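PDB 5UR2: bifunctional protein PutA, which probably oxidises proline to glutamate in two steps, a FAD-dependent proline dehydrogenase reaction followed by NAD-dependent oxidation of glutamate semialdehyde. Local coordinates for residues F268-Q273 against K284-F289; G676-I681 against G689-L694; Q891-A896 against E920-G925; D212-I217 against N814-M819. One frame throughout, in Å; residues are numbered along the deposited sequence.

Contact 1. Residues F268-Q273 against K284-F289; sequences FGIVIQ and KSLTEF. With P5F (N-propargylglycine-modified flavin adenine dinucleotide), chain F.
Ile270 is the first residue of strand 268-273 to meet helix 279-293: its CG2 branch lies 4.3 Å from CD1 of Leu286, a loose apolar contact. Phe253 and Thr254 of helix 246-257 pack on Ile270 and Leu286 respectively, so a second helix shares this layer. Val271 faces the other way, into the eight-stranded TIM-type barrel of the proline dehydrogenase, where its CG2 approaches flavin atom O4 of P5F at 3.7 Å. Ile272 turns back to the helix and meets Leu286 tip to tip, CD1 to CD1 at 3.7 Å. Its chi1 of -71° sets CG1 beside the backbone N, and CG1 of Ile272 also lies 3.8 Å from Leu286 CD1; with the looser approach of Ile270, that one leucine methyl serves both isoleucines. Gln273 again belongs to the cofactor side. Its chain bends at chi2 (141°), carrying NE2 to within 2.7 Å of P5F O2 in a fairly straight hydrogen bond (N-H...O 158°); the same nitrogen is bonded to the carbonyl O of Glu241, which helps to fix the amide. The strand thus alternates an oily outer face, which meets its covering helix through apolar contacts with no hydrogen bond between the two segments, with an inner face that contacts the flavin. A donor at O2 of the pyrimidine ring would probably help stabilise negative charge that builds up along N1-C2-O2 when the flavin is reduced.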
# COMPACT_ATOMS: atom_id res chain seq x y z
N PHE B 268 11.55 -60.57 10.19
CA PHE B 268 11.52 -59.29 9.52
C PHE B 268 10.53 -58.40 10.26
O PHE B 268 9.50 -58.89 10.75
CB PHE B 268 11.07 -59.42 8.06
CG PHE B 268 12.05 -60.15 7.17
CD1 PHE B 268 13.40 -59.83 7.17
CD2 PHE B 268 11.61 -61.14 6.30
CE1 PHE B 268 14.29 -60.49 6.32
CE2 PHE B 268 12.49 -61.80 5.46
CZ PHE B 268 13.83 -61.48 5.47
N GLY B 269 10.82 -57.11 10.34
CA GLY B 269 9.93 -56.19 11.02
C GLY B 269 9.79 -54.88 10.26
O GLY B 269 10.67 -54.47 9.50
N ILE B 270 8.66 -54.22 10.51
CA ILE B 270 8.31 -52.93 9.92
C ILE B 270 7.84 -52.03 11.06
O ILE B 270 7.28 -52.49 12.06
CB ILE B 270 7.22 -53.09 8.82
CG1 ILE B 270 6.86 -51.76 8.12
CG2 ILE B 270 5.96 -53.67 9.40
CD1 ILE B 270 7.89 -51.19 7.18
N VAL B 271 8.10 -50.72 10.90
CA VAL B 271 7.69 -49.72 11.89
C VAL B 271 6.35 -49.12 11.50
O VAL B 271 6.12 -48.78 10.34
CB VAL B 271 8.76 -48.63 12.04
CG1 VAL B 271 8.22 -47.49 12.89
CG2 VAL B 271 10.02 -49.21 12.69
N ILE B 272 5.48 -48.95 12.49
CA ILE B 272 4.25 -48.17 12.35
C ILE B 272 4.28 -47.04 13.36
O ILE B 272 4.63 -47.25 14.53
CB ILE B 272 3.01 -49.07 12.52
CG1 ILE B 272 2.85 -50.01 11.32
CG2 ILE B 272 1.76 -48.23 12.71
CD1 ILE B 272 2.55 -49.29 10.00
N GLN B 273 3.91 -45.82 12.91
CA GLN B 273 3.94 -44.60 13.72
C GLN B 273 2.52 -44.25 14.16
O GLN B 273 1.69 -43.82 13.35
CB GLN B 273 4.55 -43.43 12.94
CG GLN B 273 5.99 -43.70 12.46
CD GLN B 273 6.26 -43.14 11.07
OE1 GLN B 273 5.41 -43.24 10.19
NE2 GLN B 273 7.46 -42.58 10.87
N LYS B 284 -4.48 -52.68 10.98
CA LYS B 284 -5.46 -53.69 10.61
C LYS B 284 -5.10 -54.32 9.28
O LYS B 284 -5.24 -55.53 9.08
CB LYS B 284 -6.86 -53.06 10.57
CG LYS B 284 -7.36 -52.67 11.97
CD LYS B 284 -8.50 -51.67 11.95
CE LYS B 284 -9.84 -52.39 11.78
NZ LYS B 284 -10.41 -52.34 10.41
N SER B 285 -4.61 -53.50 8.34
CA SER B 285 -4.29 -53.99 7.01
C SER B 285 -3.07 -54.91 7.05
O SER B 285 -3.06 -55.96 6.40
CB SER B 285 -4.08 -52.78 6.09
OG SER B 285 -3.71 -53.20 4.80
N LEU B 286 -2.05 -54.56 7.84
CA LEU B 286 -0.89 -55.44 8.01
C LEU B 286 -1.26 -56.75 8.70
O LEU B 286 -0.63 -57.78 8.44
CB LEU B 286 0.21 -54.72 8.78
CG LEU B 286 1.01 -53.67 8.01
CD1 LEU B 286 1.81 -52.79 8.98
CD2 LEU B 286 1.95 -54.36 7.04
N THR B 287 -2.25 -56.74 9.61
CA THR B 287 -2.65 -57.99 10.26
C THR B 287 -3.32 -58.94 9.27
O THR B 287 -2.99 -60.14 9.23
CB THR B 287 -3.59 -57.70 11.44
OG1 THR B 287 -2.93 -56.87 12.40
CG2 THR B 287 -4.00 -58.99 12.14
N GLU B 288 -4.23 -58.43 8.43
CA GLU B 288 -4.82 -59.27 7.39
C GLU B 288 -3.74 -59.85 6.49
O GLU B 288 -3.76 -61.04 6.16
CB GLU B 288 -5.81 -58.46 6.54
CG GLU B 288 -6.99 -57.92 7.31
CD GLU B 288 -7.77 -59.02 8.01
OE1 GLU B 288 -8.50 -59.76 7.31
OE2 GLU B 288 -7.63 -59.16 9.25
N PHE B 289 -2.76 -59.02 6.13
CA PHE B 289 -1.67 -59.48 5.28
C PHE B 289 -0.85 -60.56 5.98
O PHE B 289 -0.50 -61.58 5.36
CB PHE B 289 -0.79 -58.29 4.89
CG PHE B 289 0.50 -58.69 4.30
CD1 PHE B 289 0.56 -59.16 3.01
CD2 PHE B 289 1.66 -58.62 5.05
CE1 PHE B 289 1.76 -59.55 2.47
CE2 PHE B 289 2.85 -59.01 4.51
CZ PHE B 289 2.91 -59.47 3.23
PA P5F F . 6.13 -39.61 24.54
O1A P5F F . 5.06 -40.39 25.37
O2A P5F F . 6.62 -38.37 25.08
O5B P5F F . 5.66 -39.15 23.18
C5B P5F F . 6.28 -38.14 22.40
C4B P5F F . 5.73 -38.23 20.97
O4B P5F F . 4.40 -37.77 20.85
C3B P5F F . 6.47 -37.48 19.90
O3B P5F F . 7.62 -38.12 19.51
C2B P5F F . 5.48 -37.39 18.82
O2B P5F F . 5.46 -38.58 18.11
C1B P5F F . 4.20 -37.25 19.56
N9A P5F F . 3.74 -35.89 19.70
C8A P5F F . 4.40 -34.82 20.29
N7A P5F F . 3.61 -33.74 20.23
C5A P5F F . 2.40 -34.07 19.62
C6A P5F F . 1.24 -33.37 19.29
N6A P5F F . 1.11 -31.98 19.60
N1A P5F F . 0.22 -34.00 18.66
C2A P5F F . 0.30 -35.31 18.35
N3A P5F F . 1.43 -36.01 18.64
C4A P5F F . 2.47 -35.44 19.27
N1 P5F F . 10.11 -42.82 15.04
C2 P5F F . 9.72 -42.91 13.65
O2 P5F F . 8.83 -41.98 13.16
N3 P5F F . 10.23 -43.95 12.80
C4 P5F F . 11.15 -44.92 13.28
O4 P5F F . 11.61 -45.91 12.40
C4X P5F F . 11.57 -44.82 14.74
N5 P5F F . 12.60 -45.69 15.30
C5X P5F F . 12.61 -45.81 16.77
C6 P5F F . 13.21 -47.02 17.42
C7 P5F F . 13.14 -47.18 18.82
C7M P5F F . 13.75 -48.41 19.46
C8 P5F F . 12.51 -46.19 19.63
C8M P5F F . 12.42 -46.33 21.13
C9 P5F F . 11.94 -45.04 19.03
C9A P5F F . 12.01 -44.86 17.56
N10 P5F F . 11.40 -43.69 16.94
C10 P5F F . 11.05 -43.80 15.55
C1' P5F F . 10.97 -42.50 17.72
C2' P5F F . 9.59 -42.67 18.35
O2' P5F F . 8.65 -42.69 17.34
C3' P5F F . 9.21 -41.60 19.37
O3' P5F F . 9.18 -40.38 18.74
C4' P5F F . 10.16 -41.48 20.56
O4' P5F F . 10.73 -42.73 20.76
C5' P5F F . 9.55 -40.87 21.83
O5' P5F F . 8.23 -41.31 22.10
P P5F F . 7.64 -41.69 23.56
O1P P5F F . 6.47 -42.75 23.63
O2P P5F F . 8.98 -42.02 24.32
O3P P5F F . 7.45 -40.22 24.27
C21 P5F F . 14.55 -44.66 13.89
C22 P5F F . 13.58 -45.29 14.59
C23 P5F F . 14.52 -44.61 12.35

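Contact 2. Residues G676-I681 against G689-L694; sequences GLMKMI and GVINFL
The amide of Asn692 is gripped at both ends. ND2 donates to Gly689 O at 2.9 Å, reaching it from above the carbonyl plane with an N-H...O angle of 141°, and is also bonded to Val662 O, while OD1 accepts from Asn502 N. The Asn692 side chain leaves the strand on the face away from helix 671-684; its neighbours Ile691 and Phe693 turn the opposite way, toward that helix. Met678 packs on Phe693 and reaches Ile691. With CG anti to the backbone N (chi1 -174°), its chain runs past Phe693 in the opposite direction: CG sits 3.6 Å from Phe693 CB, and Met678 CB lies over one face of the ring. The chain then bends at chi2, bringing CE to 3.5 Å from the carbonyl O of Ile691. Strand 661-665, helix 671-684 and strand 691-693 form a beta-alpha-beta crossover in the Rossmann-type part of the aldehyde dehydrogenase, and this layer joins its helix to its second strand. One turn on from Met678, Ile681 crosses Ile691 at about a right angle: Ile681 CG2 lies 3.8 Å from Ile691 CD1, and Ile681 CD1 3.9 Å from Ile691 CG2. Met664 of the first strand packs against Met678, Ile681 and Ile691 alike.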
# COMPACT_ATOMS: atom_id res chain seq x y z
N GLY B 676 -5.63 -23.13 -25.07
CA GLY B 676 -6.41 -23.60 -23.95
C GLY B 676 -6.81 -22.47 -23.01
O GLY B 676 -7.95 -22.42 -22.53
N LEU B 677 -5.90 -21.52 -22.77
CA LEU B 677 -6.24 -20.37 -21.92
C LEU B 677 -7.38 -19.56 -22.53
O LEU B 677 -8.31 -19.16 -21.82
CB LEU B 677 -5.02 -19.48 -21.67
CG LEU B 677 -5.30 -18.19 -20.87
CD1 LEU B 677 -5.76 -18.46 -19.43
CD2 LEU B 677 -4.08 -17.27 -20.85
N MET B 678 -7.31 -19.30 -23.84
CA MET B 678 -8.35 -18.50 -24.48
C MET B 678 -9.72 -19.18 -24.39
O MET B 678 -10.74 -18.52 -24.17
CB MET B 678 -7.97 -18.23 -25.94
CG MET B 678 -8.92 -17.27 -26.65
SD MET B 678 -9.00 -15.68 -25.85
CE MET B 678 -10.52 -15.02 -26.54
N LYS B 679 -9.76 -20.50 -24.56
CA LYS B 679 -11.02 -21.23 -24.49
C LYS B 679 -11.63 -21.14 -23.09
O LYS B 679 -12.86 -21.08 -22.94
CB LYS B 679 -10.80 -22.69 -24.89
CG LYS B 679 -10.61 -22.86 -26.40
CD LYS B 679 -11.81 -22.24 -27.13
CE LYS B 679 -11.54 -21.97 -28.60
NZ LYS B 679 -12.55 -21.01 -29.16
N MET B 680 -10.78 -21.17 -22.06
CA MET B 680 -11.26 -21.03 -20.70
C MET B 680 -11.72 -19.60 -20.44
O MET B 680 -12.73 -19.38 -19.76
CB MET B 680 -10.17 -21.44 -19.70
CG MET B 680 -9.69 -22.88 -19.83
SD MET B 680 -8.59 -23.42 -18.50
CE MET B 680 -7.07 -22.53 -18.82
N ILE B 681 -11.01 -18.63 -21.00
CA ILE B 681 -11.43 -17.24 -20.88
C ILE B 681 -12.81 -17.06 -21.49
O ILE B 681 -13.71 -16.47 -20.88
CB ILE B 681 -10.38 -16.31 -21.53
CG1 ILE B 681 -9.19 -16.10 -20.59
CG2 ILE B 681 -10.98 -14.97 -21.95
CD1 ILE B 681 -7.98 -15.55 -21.27
N GLY B 689 -14.03 -9.16 -27.16
CA GLY B 689 -13.08 -8.08 -27.34
C GLY B 689 -12.30 -7.69 -26.10
O GLY B 689 -11.28 -7.00 -26.22
N VAL B 690 -12.74 -8.11 -24.90
CA VAL B 690 -12.00 -7.76 -23.69
C VAL B 690 -10.62 -8.40 -23.72
O VAL B 690 -9.61 -7.76 -23.39
CB VAL B 690 -12.80 -8.15 -22.43
CG1 VAL B 690 -11.98 -7.94 -21.15
CG2 VAL B 690 -14.12 -7.33 -22.37
N ILE B 691 -10.55 -9.66 -24.17
CA ILE B 691 -9.29 -10.38 -24.33
C ILE B 691 -9.27 -10.95 -25.74
O ILE B 691 -10.24 -11.60 -26.16
CB ILE B 691 -9.14 -11.48 -23.26
CG1 ILE B 691 -9.03 -10.84 -21.87
CG2 ILE B 691 -7.93 -12.35 -23.52
CD1 ILE B 691 -9.29 -11.77 -20.72
N ASN B 692 -8.20 -10.68 -26.49
CA ASN B 692 -8.08 -11.18 -27.85
C ASN B 692 -6.83 -12.03 -28.00
O ASN B 692 -5.79 -11.73 -27.42
CB ASN B 692 -8.07 -10.02 -28.86
CG ASN B 692 -9.29 -9.14 -28.73
OD1 ASN B 692 -10.32 -9.39 -29.35
ND2 ASN B 692 -9.20 -8.13 -27.86
N PHE B 693 -6.95 -13.09 -28.79
CA PHE B 693 -5.95 -14.14 -28.92
C PHE B 693 -5.29 -14.02 -30.30
O PHE B 693 -5.92 -14.33 -31.32
CB PHE B 693 -6.60 -15.50 -28.75
CG PHE B 693 -5.64 -16.65 -28.83
CD1 PHE B 693 -4.66 -16.83 -27.88
CD2 PHE B 693 -5.77 -17.60 -29.84
CE1 PHE B 693 -3.80 -17.93 -27.93
CE2 PHE B 693 -4.93 -18.70 -29.90
CZ PHE B 693 -3.94 -18.87 -28.95
N LEU B 694 -4.03 -13.60 -30.31
CA LEU B 694 -3.33 -13.21 -31.54
C LEU B 694 -2.04 -14.01 -31.69
O LEU B 694 -0.94 -13.46 -31.53
CB LEU B 694 -3.03 -11.71 -31.53
CG LEU B 694 -2.47 -11.13 -32.84
CD1 LEU B 694 -3.55 -11.07 -33.91
CD2 LEU B 694 -1.85 -9.78 -32.62

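Contact 3. Residues Q891-A896 against E920-G925; sequences QALDIA and EELEVG
A carboxylate oxygen resting on a methyl group marks this contact: Glu921 OE1 lies 3.6 Å from Leu893 CD1, and no hydrogen bond crosses between the segments. The two side chains meet at about a right angle, the leucine tip touching the end of an extended glutamate whose other oxygen, OE2, forms a salt bridge with Arg917. Deeper in, Leu922 takes over. It is the first residue to leave helix 912-921, and with CG anti to the backbone N (chi1 -175°) it brings CD1 to 3.5 Å from Ala896 CB, while its own CB sits 4.2 Å from Leu893 CD2. Helix 912-921 is the crossover between the parallel strands 901-908 and 926-929 of the aldehyde dehydrogenase, and helix 889-896 leads from strand 880-886 into 901-908, so the contact seats the exit of one connecting helix against the last turn of another. Asn897 straddles Leu922, its ND2 bonded to Glu921 O and its OD1 to Glu923 N, where the chain makes an inverse gamma turn centred on Glu923. Farther along, the Gly925 backbone is hydrogen-bonded to the second subunit, while Arg785 binds the carbonyls of Ile895 and Ala896 at the end of helix 889-896.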
# COMPACT_ATOMS: atom_id res chain seq x y z
N GLN B 891 35.27 -12.41 -1.93
CA GLN B 891 35.37 -12.70 -3.36
C GLN B 891 34.09 -13.33 -3.89
O GLN B 891 33.70 -13.09 -5.04
CB GLN B 891 36.57 -13.61 -3.64
CG GLN B 891 36.87 -13.77 -5.13
CD GLN B 891 38.03 -14.70 -5.43
OE1 GLN B 891 38.38 -15.56 -4.62
NE2 GLN B 891 38.64 -14.52 -6.59
N ALA B 892 33.43 -14.15 -3.07
CA ALA B 892 32.20 -14.79 -3.50
C ALA B 892 31.13 -13.76 -3.84
O ALA B 892 30.44 -13.87 -4.86
CB ALA B 892 31.70 -15.76 -2.42
N LEU B 893 31.00 -12.74 -3.00
CA LEU B 893 30.03 -11.70 -3.26
C LEU B 893 30.44 -10.86 -4.47
O LEU B 893 29.59 -10.57 -5.32
CB LEU B 893 29.87 -10.84 -1.99
CG LEU B 893 29.04 -11.60 -0.95
CD1 LEU B 893 29.08 -10.97 0.45
CD2 LEU B 893 27.63 -11.68 -1.43
N ASP B 894 31.73 -10.52 -4.58
CA ASP B 894 32.22 -9.75 -5.73
C ASP B 894 31.88 -10.46 -7.03
O ASP B 894 31.37 -9.84 -7.98
CB ASP B 894 33.73 -9.54 -5.65
CG ASP B 894 34.15 -8.56 -4.56
OD1 ASP B 894 33.29 -7.79 -4.06
OD2 ASP B 894 35.36 -8.54 -4.23
N ILE B 895 32.18 -11.76 -7.11
CA ILE B 895 31.84 -12.53 -8.29
C ILE B 895 30.33 -12.57 -8.49
O ILE B 895 29.83 -12.38 -9.60
CB ILE B 895 32.44 -13.94 -8.21
CG1 ILE B 895 33.97 -13.85 -8.30
CG2 ILE B 895 31.88 -14.84 -9.31
CD1 ILE B 895 34.67 -15.14 -8.02
N ALA B 896 29.58 -12.80 -7.41
CA ALA B 896 28.13 -12.91 -7.56
C ALA B 896 27.54 -11.62 -8.11
O ALA B 896 26.59 -11.66 -8.89
CB ALA B 896 27.48 -13.28 -6.22
N GLU B 920 22.67 -8.09 2.97
CA GLU B 920 22.91 -6.67 2.76
C GLU B 920 23.71 -6.37 1.49
O GLU B 920 23.72 -5.22 1.06
CB GLU B 920 23.65 -6.05 3.96
CG GLU B 920 22.81 -5.97 5.24
N GLU B 921 24.42 -7.35 0.92
CA GLU B 921 25.36 -7.07 -0.16
C GLU B 921 25.09 -7.79 -1.47
O GLU B 921 25.62 -7.37 -2.50
CB GLU B 921 26.80 -7.40 0.27
CG GLU B 921 27.29 -6.64 1.47
CD GLU B 921 28.65 -7.14 1.95
OE1 GLU B 921 29.51 -7.42 1.08
OE2 GLU B 921 28.85 -7.28 3.18
N LEU B 922 24.33 -8.88 -1.48
CA LEU B 922 24.06 -9.57 -2.74
C LEU B 922 23.01 -8.79 -3.51
O LEU B 922 21.90 -8.59 -3.00
CB LEU B 922 23.60 -11.01 -2.49
CG LEU B 922 23.41 -11.84 -3.76
CD1 LEU B 922 24.70 -11.85 -4.58
CD2 LEU B 922 22.99 -13.25 -3.38
N GLU B 923 23.35 -8.35 -4.73
CA GLU B 923 22.47 -7.47 -5.52
C GLU B 923 21.53 -8.32 -6.38
O GLU B 923 21.78 -8.57 -7.56
CB GLU B 923 23.31 -6.51 -6.35
CG GLU B 923 24.15 -5.54 -5.50
CD GLU B 923 25.31 -4.89 -6.27
OE1 GLU B 923 25.57 -5.30 -7.43
OE2 GLU B 923 25.94 -3.96 -5.72
N VAL B 924 20.41 -8.74 -5.79
CA VAL B 924 19.38 -9.52 -6.49
C VAL B 924 17.99 -9.10 -6.01
O VAL B 924 17.82 -8.56 -4.92
CB VAL B 924 19.55 -11.05 -6.28
CG1 VAL B 924 20.85 -11.56 -6.94
CG2 VAL B 924 19.51 -11.39 -4.78
N GLY B 925 16.99 -9.35 -6.86
CA GLY B 925 15.63 -9.03 -6.48
C GLY B 925 14.96 -10.11 -5.65
O GLY B 925 14.03 -9.82 -4.90

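Contact 4. Residues D212-I217 against N814-M819; sequences DESKKI and NPKAYM
An Asx turn laid over a type I beta turn, Asn814 to Ala817, presents Lys816 of the aldehyde dehydrogenase part to Glu213 on a helix of the proline dehydrogenase part. Within the turn, Lys816 N donates to Asn814 OD1 at 2.8 Å, nearly straight (N-H...O 165°), which pins the backbone from which the lysine springs. Glu213, extended, crosses the lysine at about a right angle and lays its carboxylate against the aliphatic chain: OE1 is 3.8 Å and OE2 3.9 Å from Lys816 CG. It does not reach the ammonium group, as Glu213 OE1 and Lys816 NZ stay 5.4 Å apart. Bends at chi2 (66°) and chi4 (69°) steer NZ elsewhere, to a salt bridge with Glu808 and a hydrogen bond to Gln205 O, so any attraction to Glu213 is probably a modest longer-range one. On the way, Lys816 CE passes Ser214 OG at 4.4 Å, an oxygen already hydrogen-bonded to the backbone of Lys207 and Ala210. Helix 211-232, which follows barrel strand 194-197, thus has the loop between helices 790-806 and 825-841 against its first turns. Lys215 of the same helix packs on helix 246-257, while Tyr818 and Met819 reach back to helix 761-773.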
# COMPACT_ATOMS: atom_id res chain seq x y z
N ASP B 212 5.45 -47.49 -9.65
CA ASP B 212 5.80 -48.90 -9.81
C ASP B 212 7.30 -49.07 -10.05
O ASP B 212 7.92 -50.00 -9.53
CB ASP B 212 5.03 -49.53 -10.97
CG ASP B 212 3.54 -49.62 -10.72
OD1 ASP B 212 3.11 -49.53 -9.56
OD2 ASP B 212 2.80 -49.84 -11.71
N GLU B 213 7.90 -48.18 -10.85
CA GLU B 213 9.33 -48.29 -11.10
C GLU B 213 10.13 -48.07 -9.82
O GLU B 213 11.04 -48.84 -9.50
CB GLU B 213 9.74 -47.30 -12.18
CG GLU B 213 11.21 -47.42 -12.54
CD GLU B 213 11.56 -46.64 -13.78
OE1 GLU B 213 12.78 -46.49 -14.05
OE2 GLU B 213 10.63 -46.17 -14.48
N SER B 214 9.77 -47.03 -9.05
CA SER B 214 10.45 -46.74 -7.79
C SER B 214 10.33 -47.90 -6.82
O SER B 214 11.31 -48.29 -6.18
CB SER B 214 9.88 -45.48 -7.15
OG SER B 214 10.11 -44.33 -7.96
N LYS B 215 9.12 -48.47 -6.71
CA LYS B 215 8.90 -49.59 -5.80
C LYS B 215 9.74 -50.80 -6.19
O LYS B 215 10.31 -51.47 -5.31
CB LYS B 215 7.41 -49.94 -5.78
CG LYS B 215 7.09 -51.19 -4.99
CD LYS B 215 5.61 -51.25 -4.62
CE LYS B 215 4.69 -51.28 -5.83
NZ LYS B 215 3.32 -51.63 -5.38
N LYS B 216 9.83 -51.10 -7.49
CA LYS B 216 10.65 -52.23 -7.93
C LYS B 216 12.12 -51.99 -7.59
O LYS B 216 12.81 -52.92 -7.16
CB LYS B 216 10.47 -52.47 -9.43
CG LYS B 216 11.46 -53.51 -9.99
CD LYS B 216 11.30 -53.66 -11.50
CE LYS B 216 12.66 -53.91 -12.17
NZ LYS B 216 13.33 -55.14 -11.67
N ILE B 217 12.62 -50.77 -7.79
CA ILE B 217 14.02 -50.50 -7.49
C ILE B 217 14.28 -50.61 -5.99
O ILE B 217 15.28 -51.21 -5.57
CB ILE B 217 14.44 -49.12 -8.04
CG1 ILE B 217 14.46 -49.13 -9.57
CG2 ILE B 217 15.81 -48.69 -7.49
CD1 ILE B 217 14.63 -47.75 -10.20
N ASN B 814 7.20 -39.32 -19.73
CA ASN B 814 7.63 -40.38 -18.80
C ASN B 814 7.70 -39.83 -17.38
O ASN B 814 8.48 -38.91 -17.13
CB ASN B 814 8.99 -40.93 -19.25
CG ASN B 814 9.46 -42.12 -18.42
OD1 ASN B 814 9.12 -42.26 -17.24
ND2 ASN B 814 10.25 -42.99 -19.04
N PRO B 815 6.94 -40.38 -16.42
CA PRO B 815 6.96 -39.83 -15.06
C PRO B 815 8.31 -39.94 -14.36
O PRO B 815 8.50 -39.28 -13.34
CB PRO B 815 5.89 -40.65 -14.32
CG PRO B 815 5.84 -41.96 -15.08
CD PRO B 815 6.09 -41.58 -16.53
N LYS B 816 9.24 -40.74 -14.88
CA LYS B 816 10.56 -40.85 -14.28
C LYS B 816 11.51 -39.74 -14.72
O LYS B 816 12.66 -39.71 -14.27
CB LYS B 816 11.17 -42.22 -14.60
CG LYS B 816 12.25 -42.71 -13.64
CD LYS B 816 11.69 -42.98 -12.25
CE LYS B 816 12.78 -43.34 -11.26
NZ LYS B 816 13.66 -42.18 -10.95
N ALA B 817 11.09 -38.84 -15.60
CA ALA B 817 11.99 -37.79 -16.07
C ALA B 817 12.32 -36.84 -14.92
O ALA B 817 11.42 -36.28 -14.29
CB ALA B 817 11.34 -37.02 -17.22
N TYR B 818 13.62 -36.66 -14.63
CA TYR B 818 14.00 -35.50 -13.84
C TYR B 818 14.07 -34.27 -14.73
O TYR B 818 13.46 -33.25 -14.43
CB TYR B 818 15.33 -35.72 -13.12
CG TYR B 818 15.64 -34.65 -12.09
CD1 TYR B 818 16.18 -33.42 -12.46
CD2 TYR B 818 15.38 -34.87 -10.74
CE1 TYR B 818 16.46 -32.44 -11.50
CE2 TYR B 818 15.64 -33.92 -9.79
CZ TYR B 818 16.17 -32.71 -10.16
OH TYR B 818 16.43 -31.77 -9.17
N MET B 819 14.80 -34.35 -15.84
CA MET B 819 14.71 -33.34 -16.87
C MET B 819 14.28 -33.97 -18.19
O MET B 819 14.53 -35.16 -18.45
CB MET B 819 16.03 -32.56 -17.03
CG MET B 819 17.28 -33.38 -16.99
SD MET B 819 18.77 -32.33 -17.02
CE MET B 819 18.81 -31.83 -18.73

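Contact 1 belongs to the proline dehydrogenase barrel, contacts 2 and 3 to the aldehyde dehydrogenase, and contact 4 bridges the two enzymes, with 596 residues between its segments that take in contacts 1 and 2; contact 3 follows afterwards. Centres of contacts 1 and 4 are 26 Å apart, with nearest atoms about 11 Å apart, and helix 246-257 packs on both. Contact 2 lies 53 Å from contact 1 and 41 Å from contact 3, centre to centre. It includes strand 691-693 of one mixed sheet, whereas the helices of contact 3 connect strands of another. Contacts 1 to 3 are packing within one enzyme unit or the other, whereas contact 4 joins the two units of the bifunctional chain.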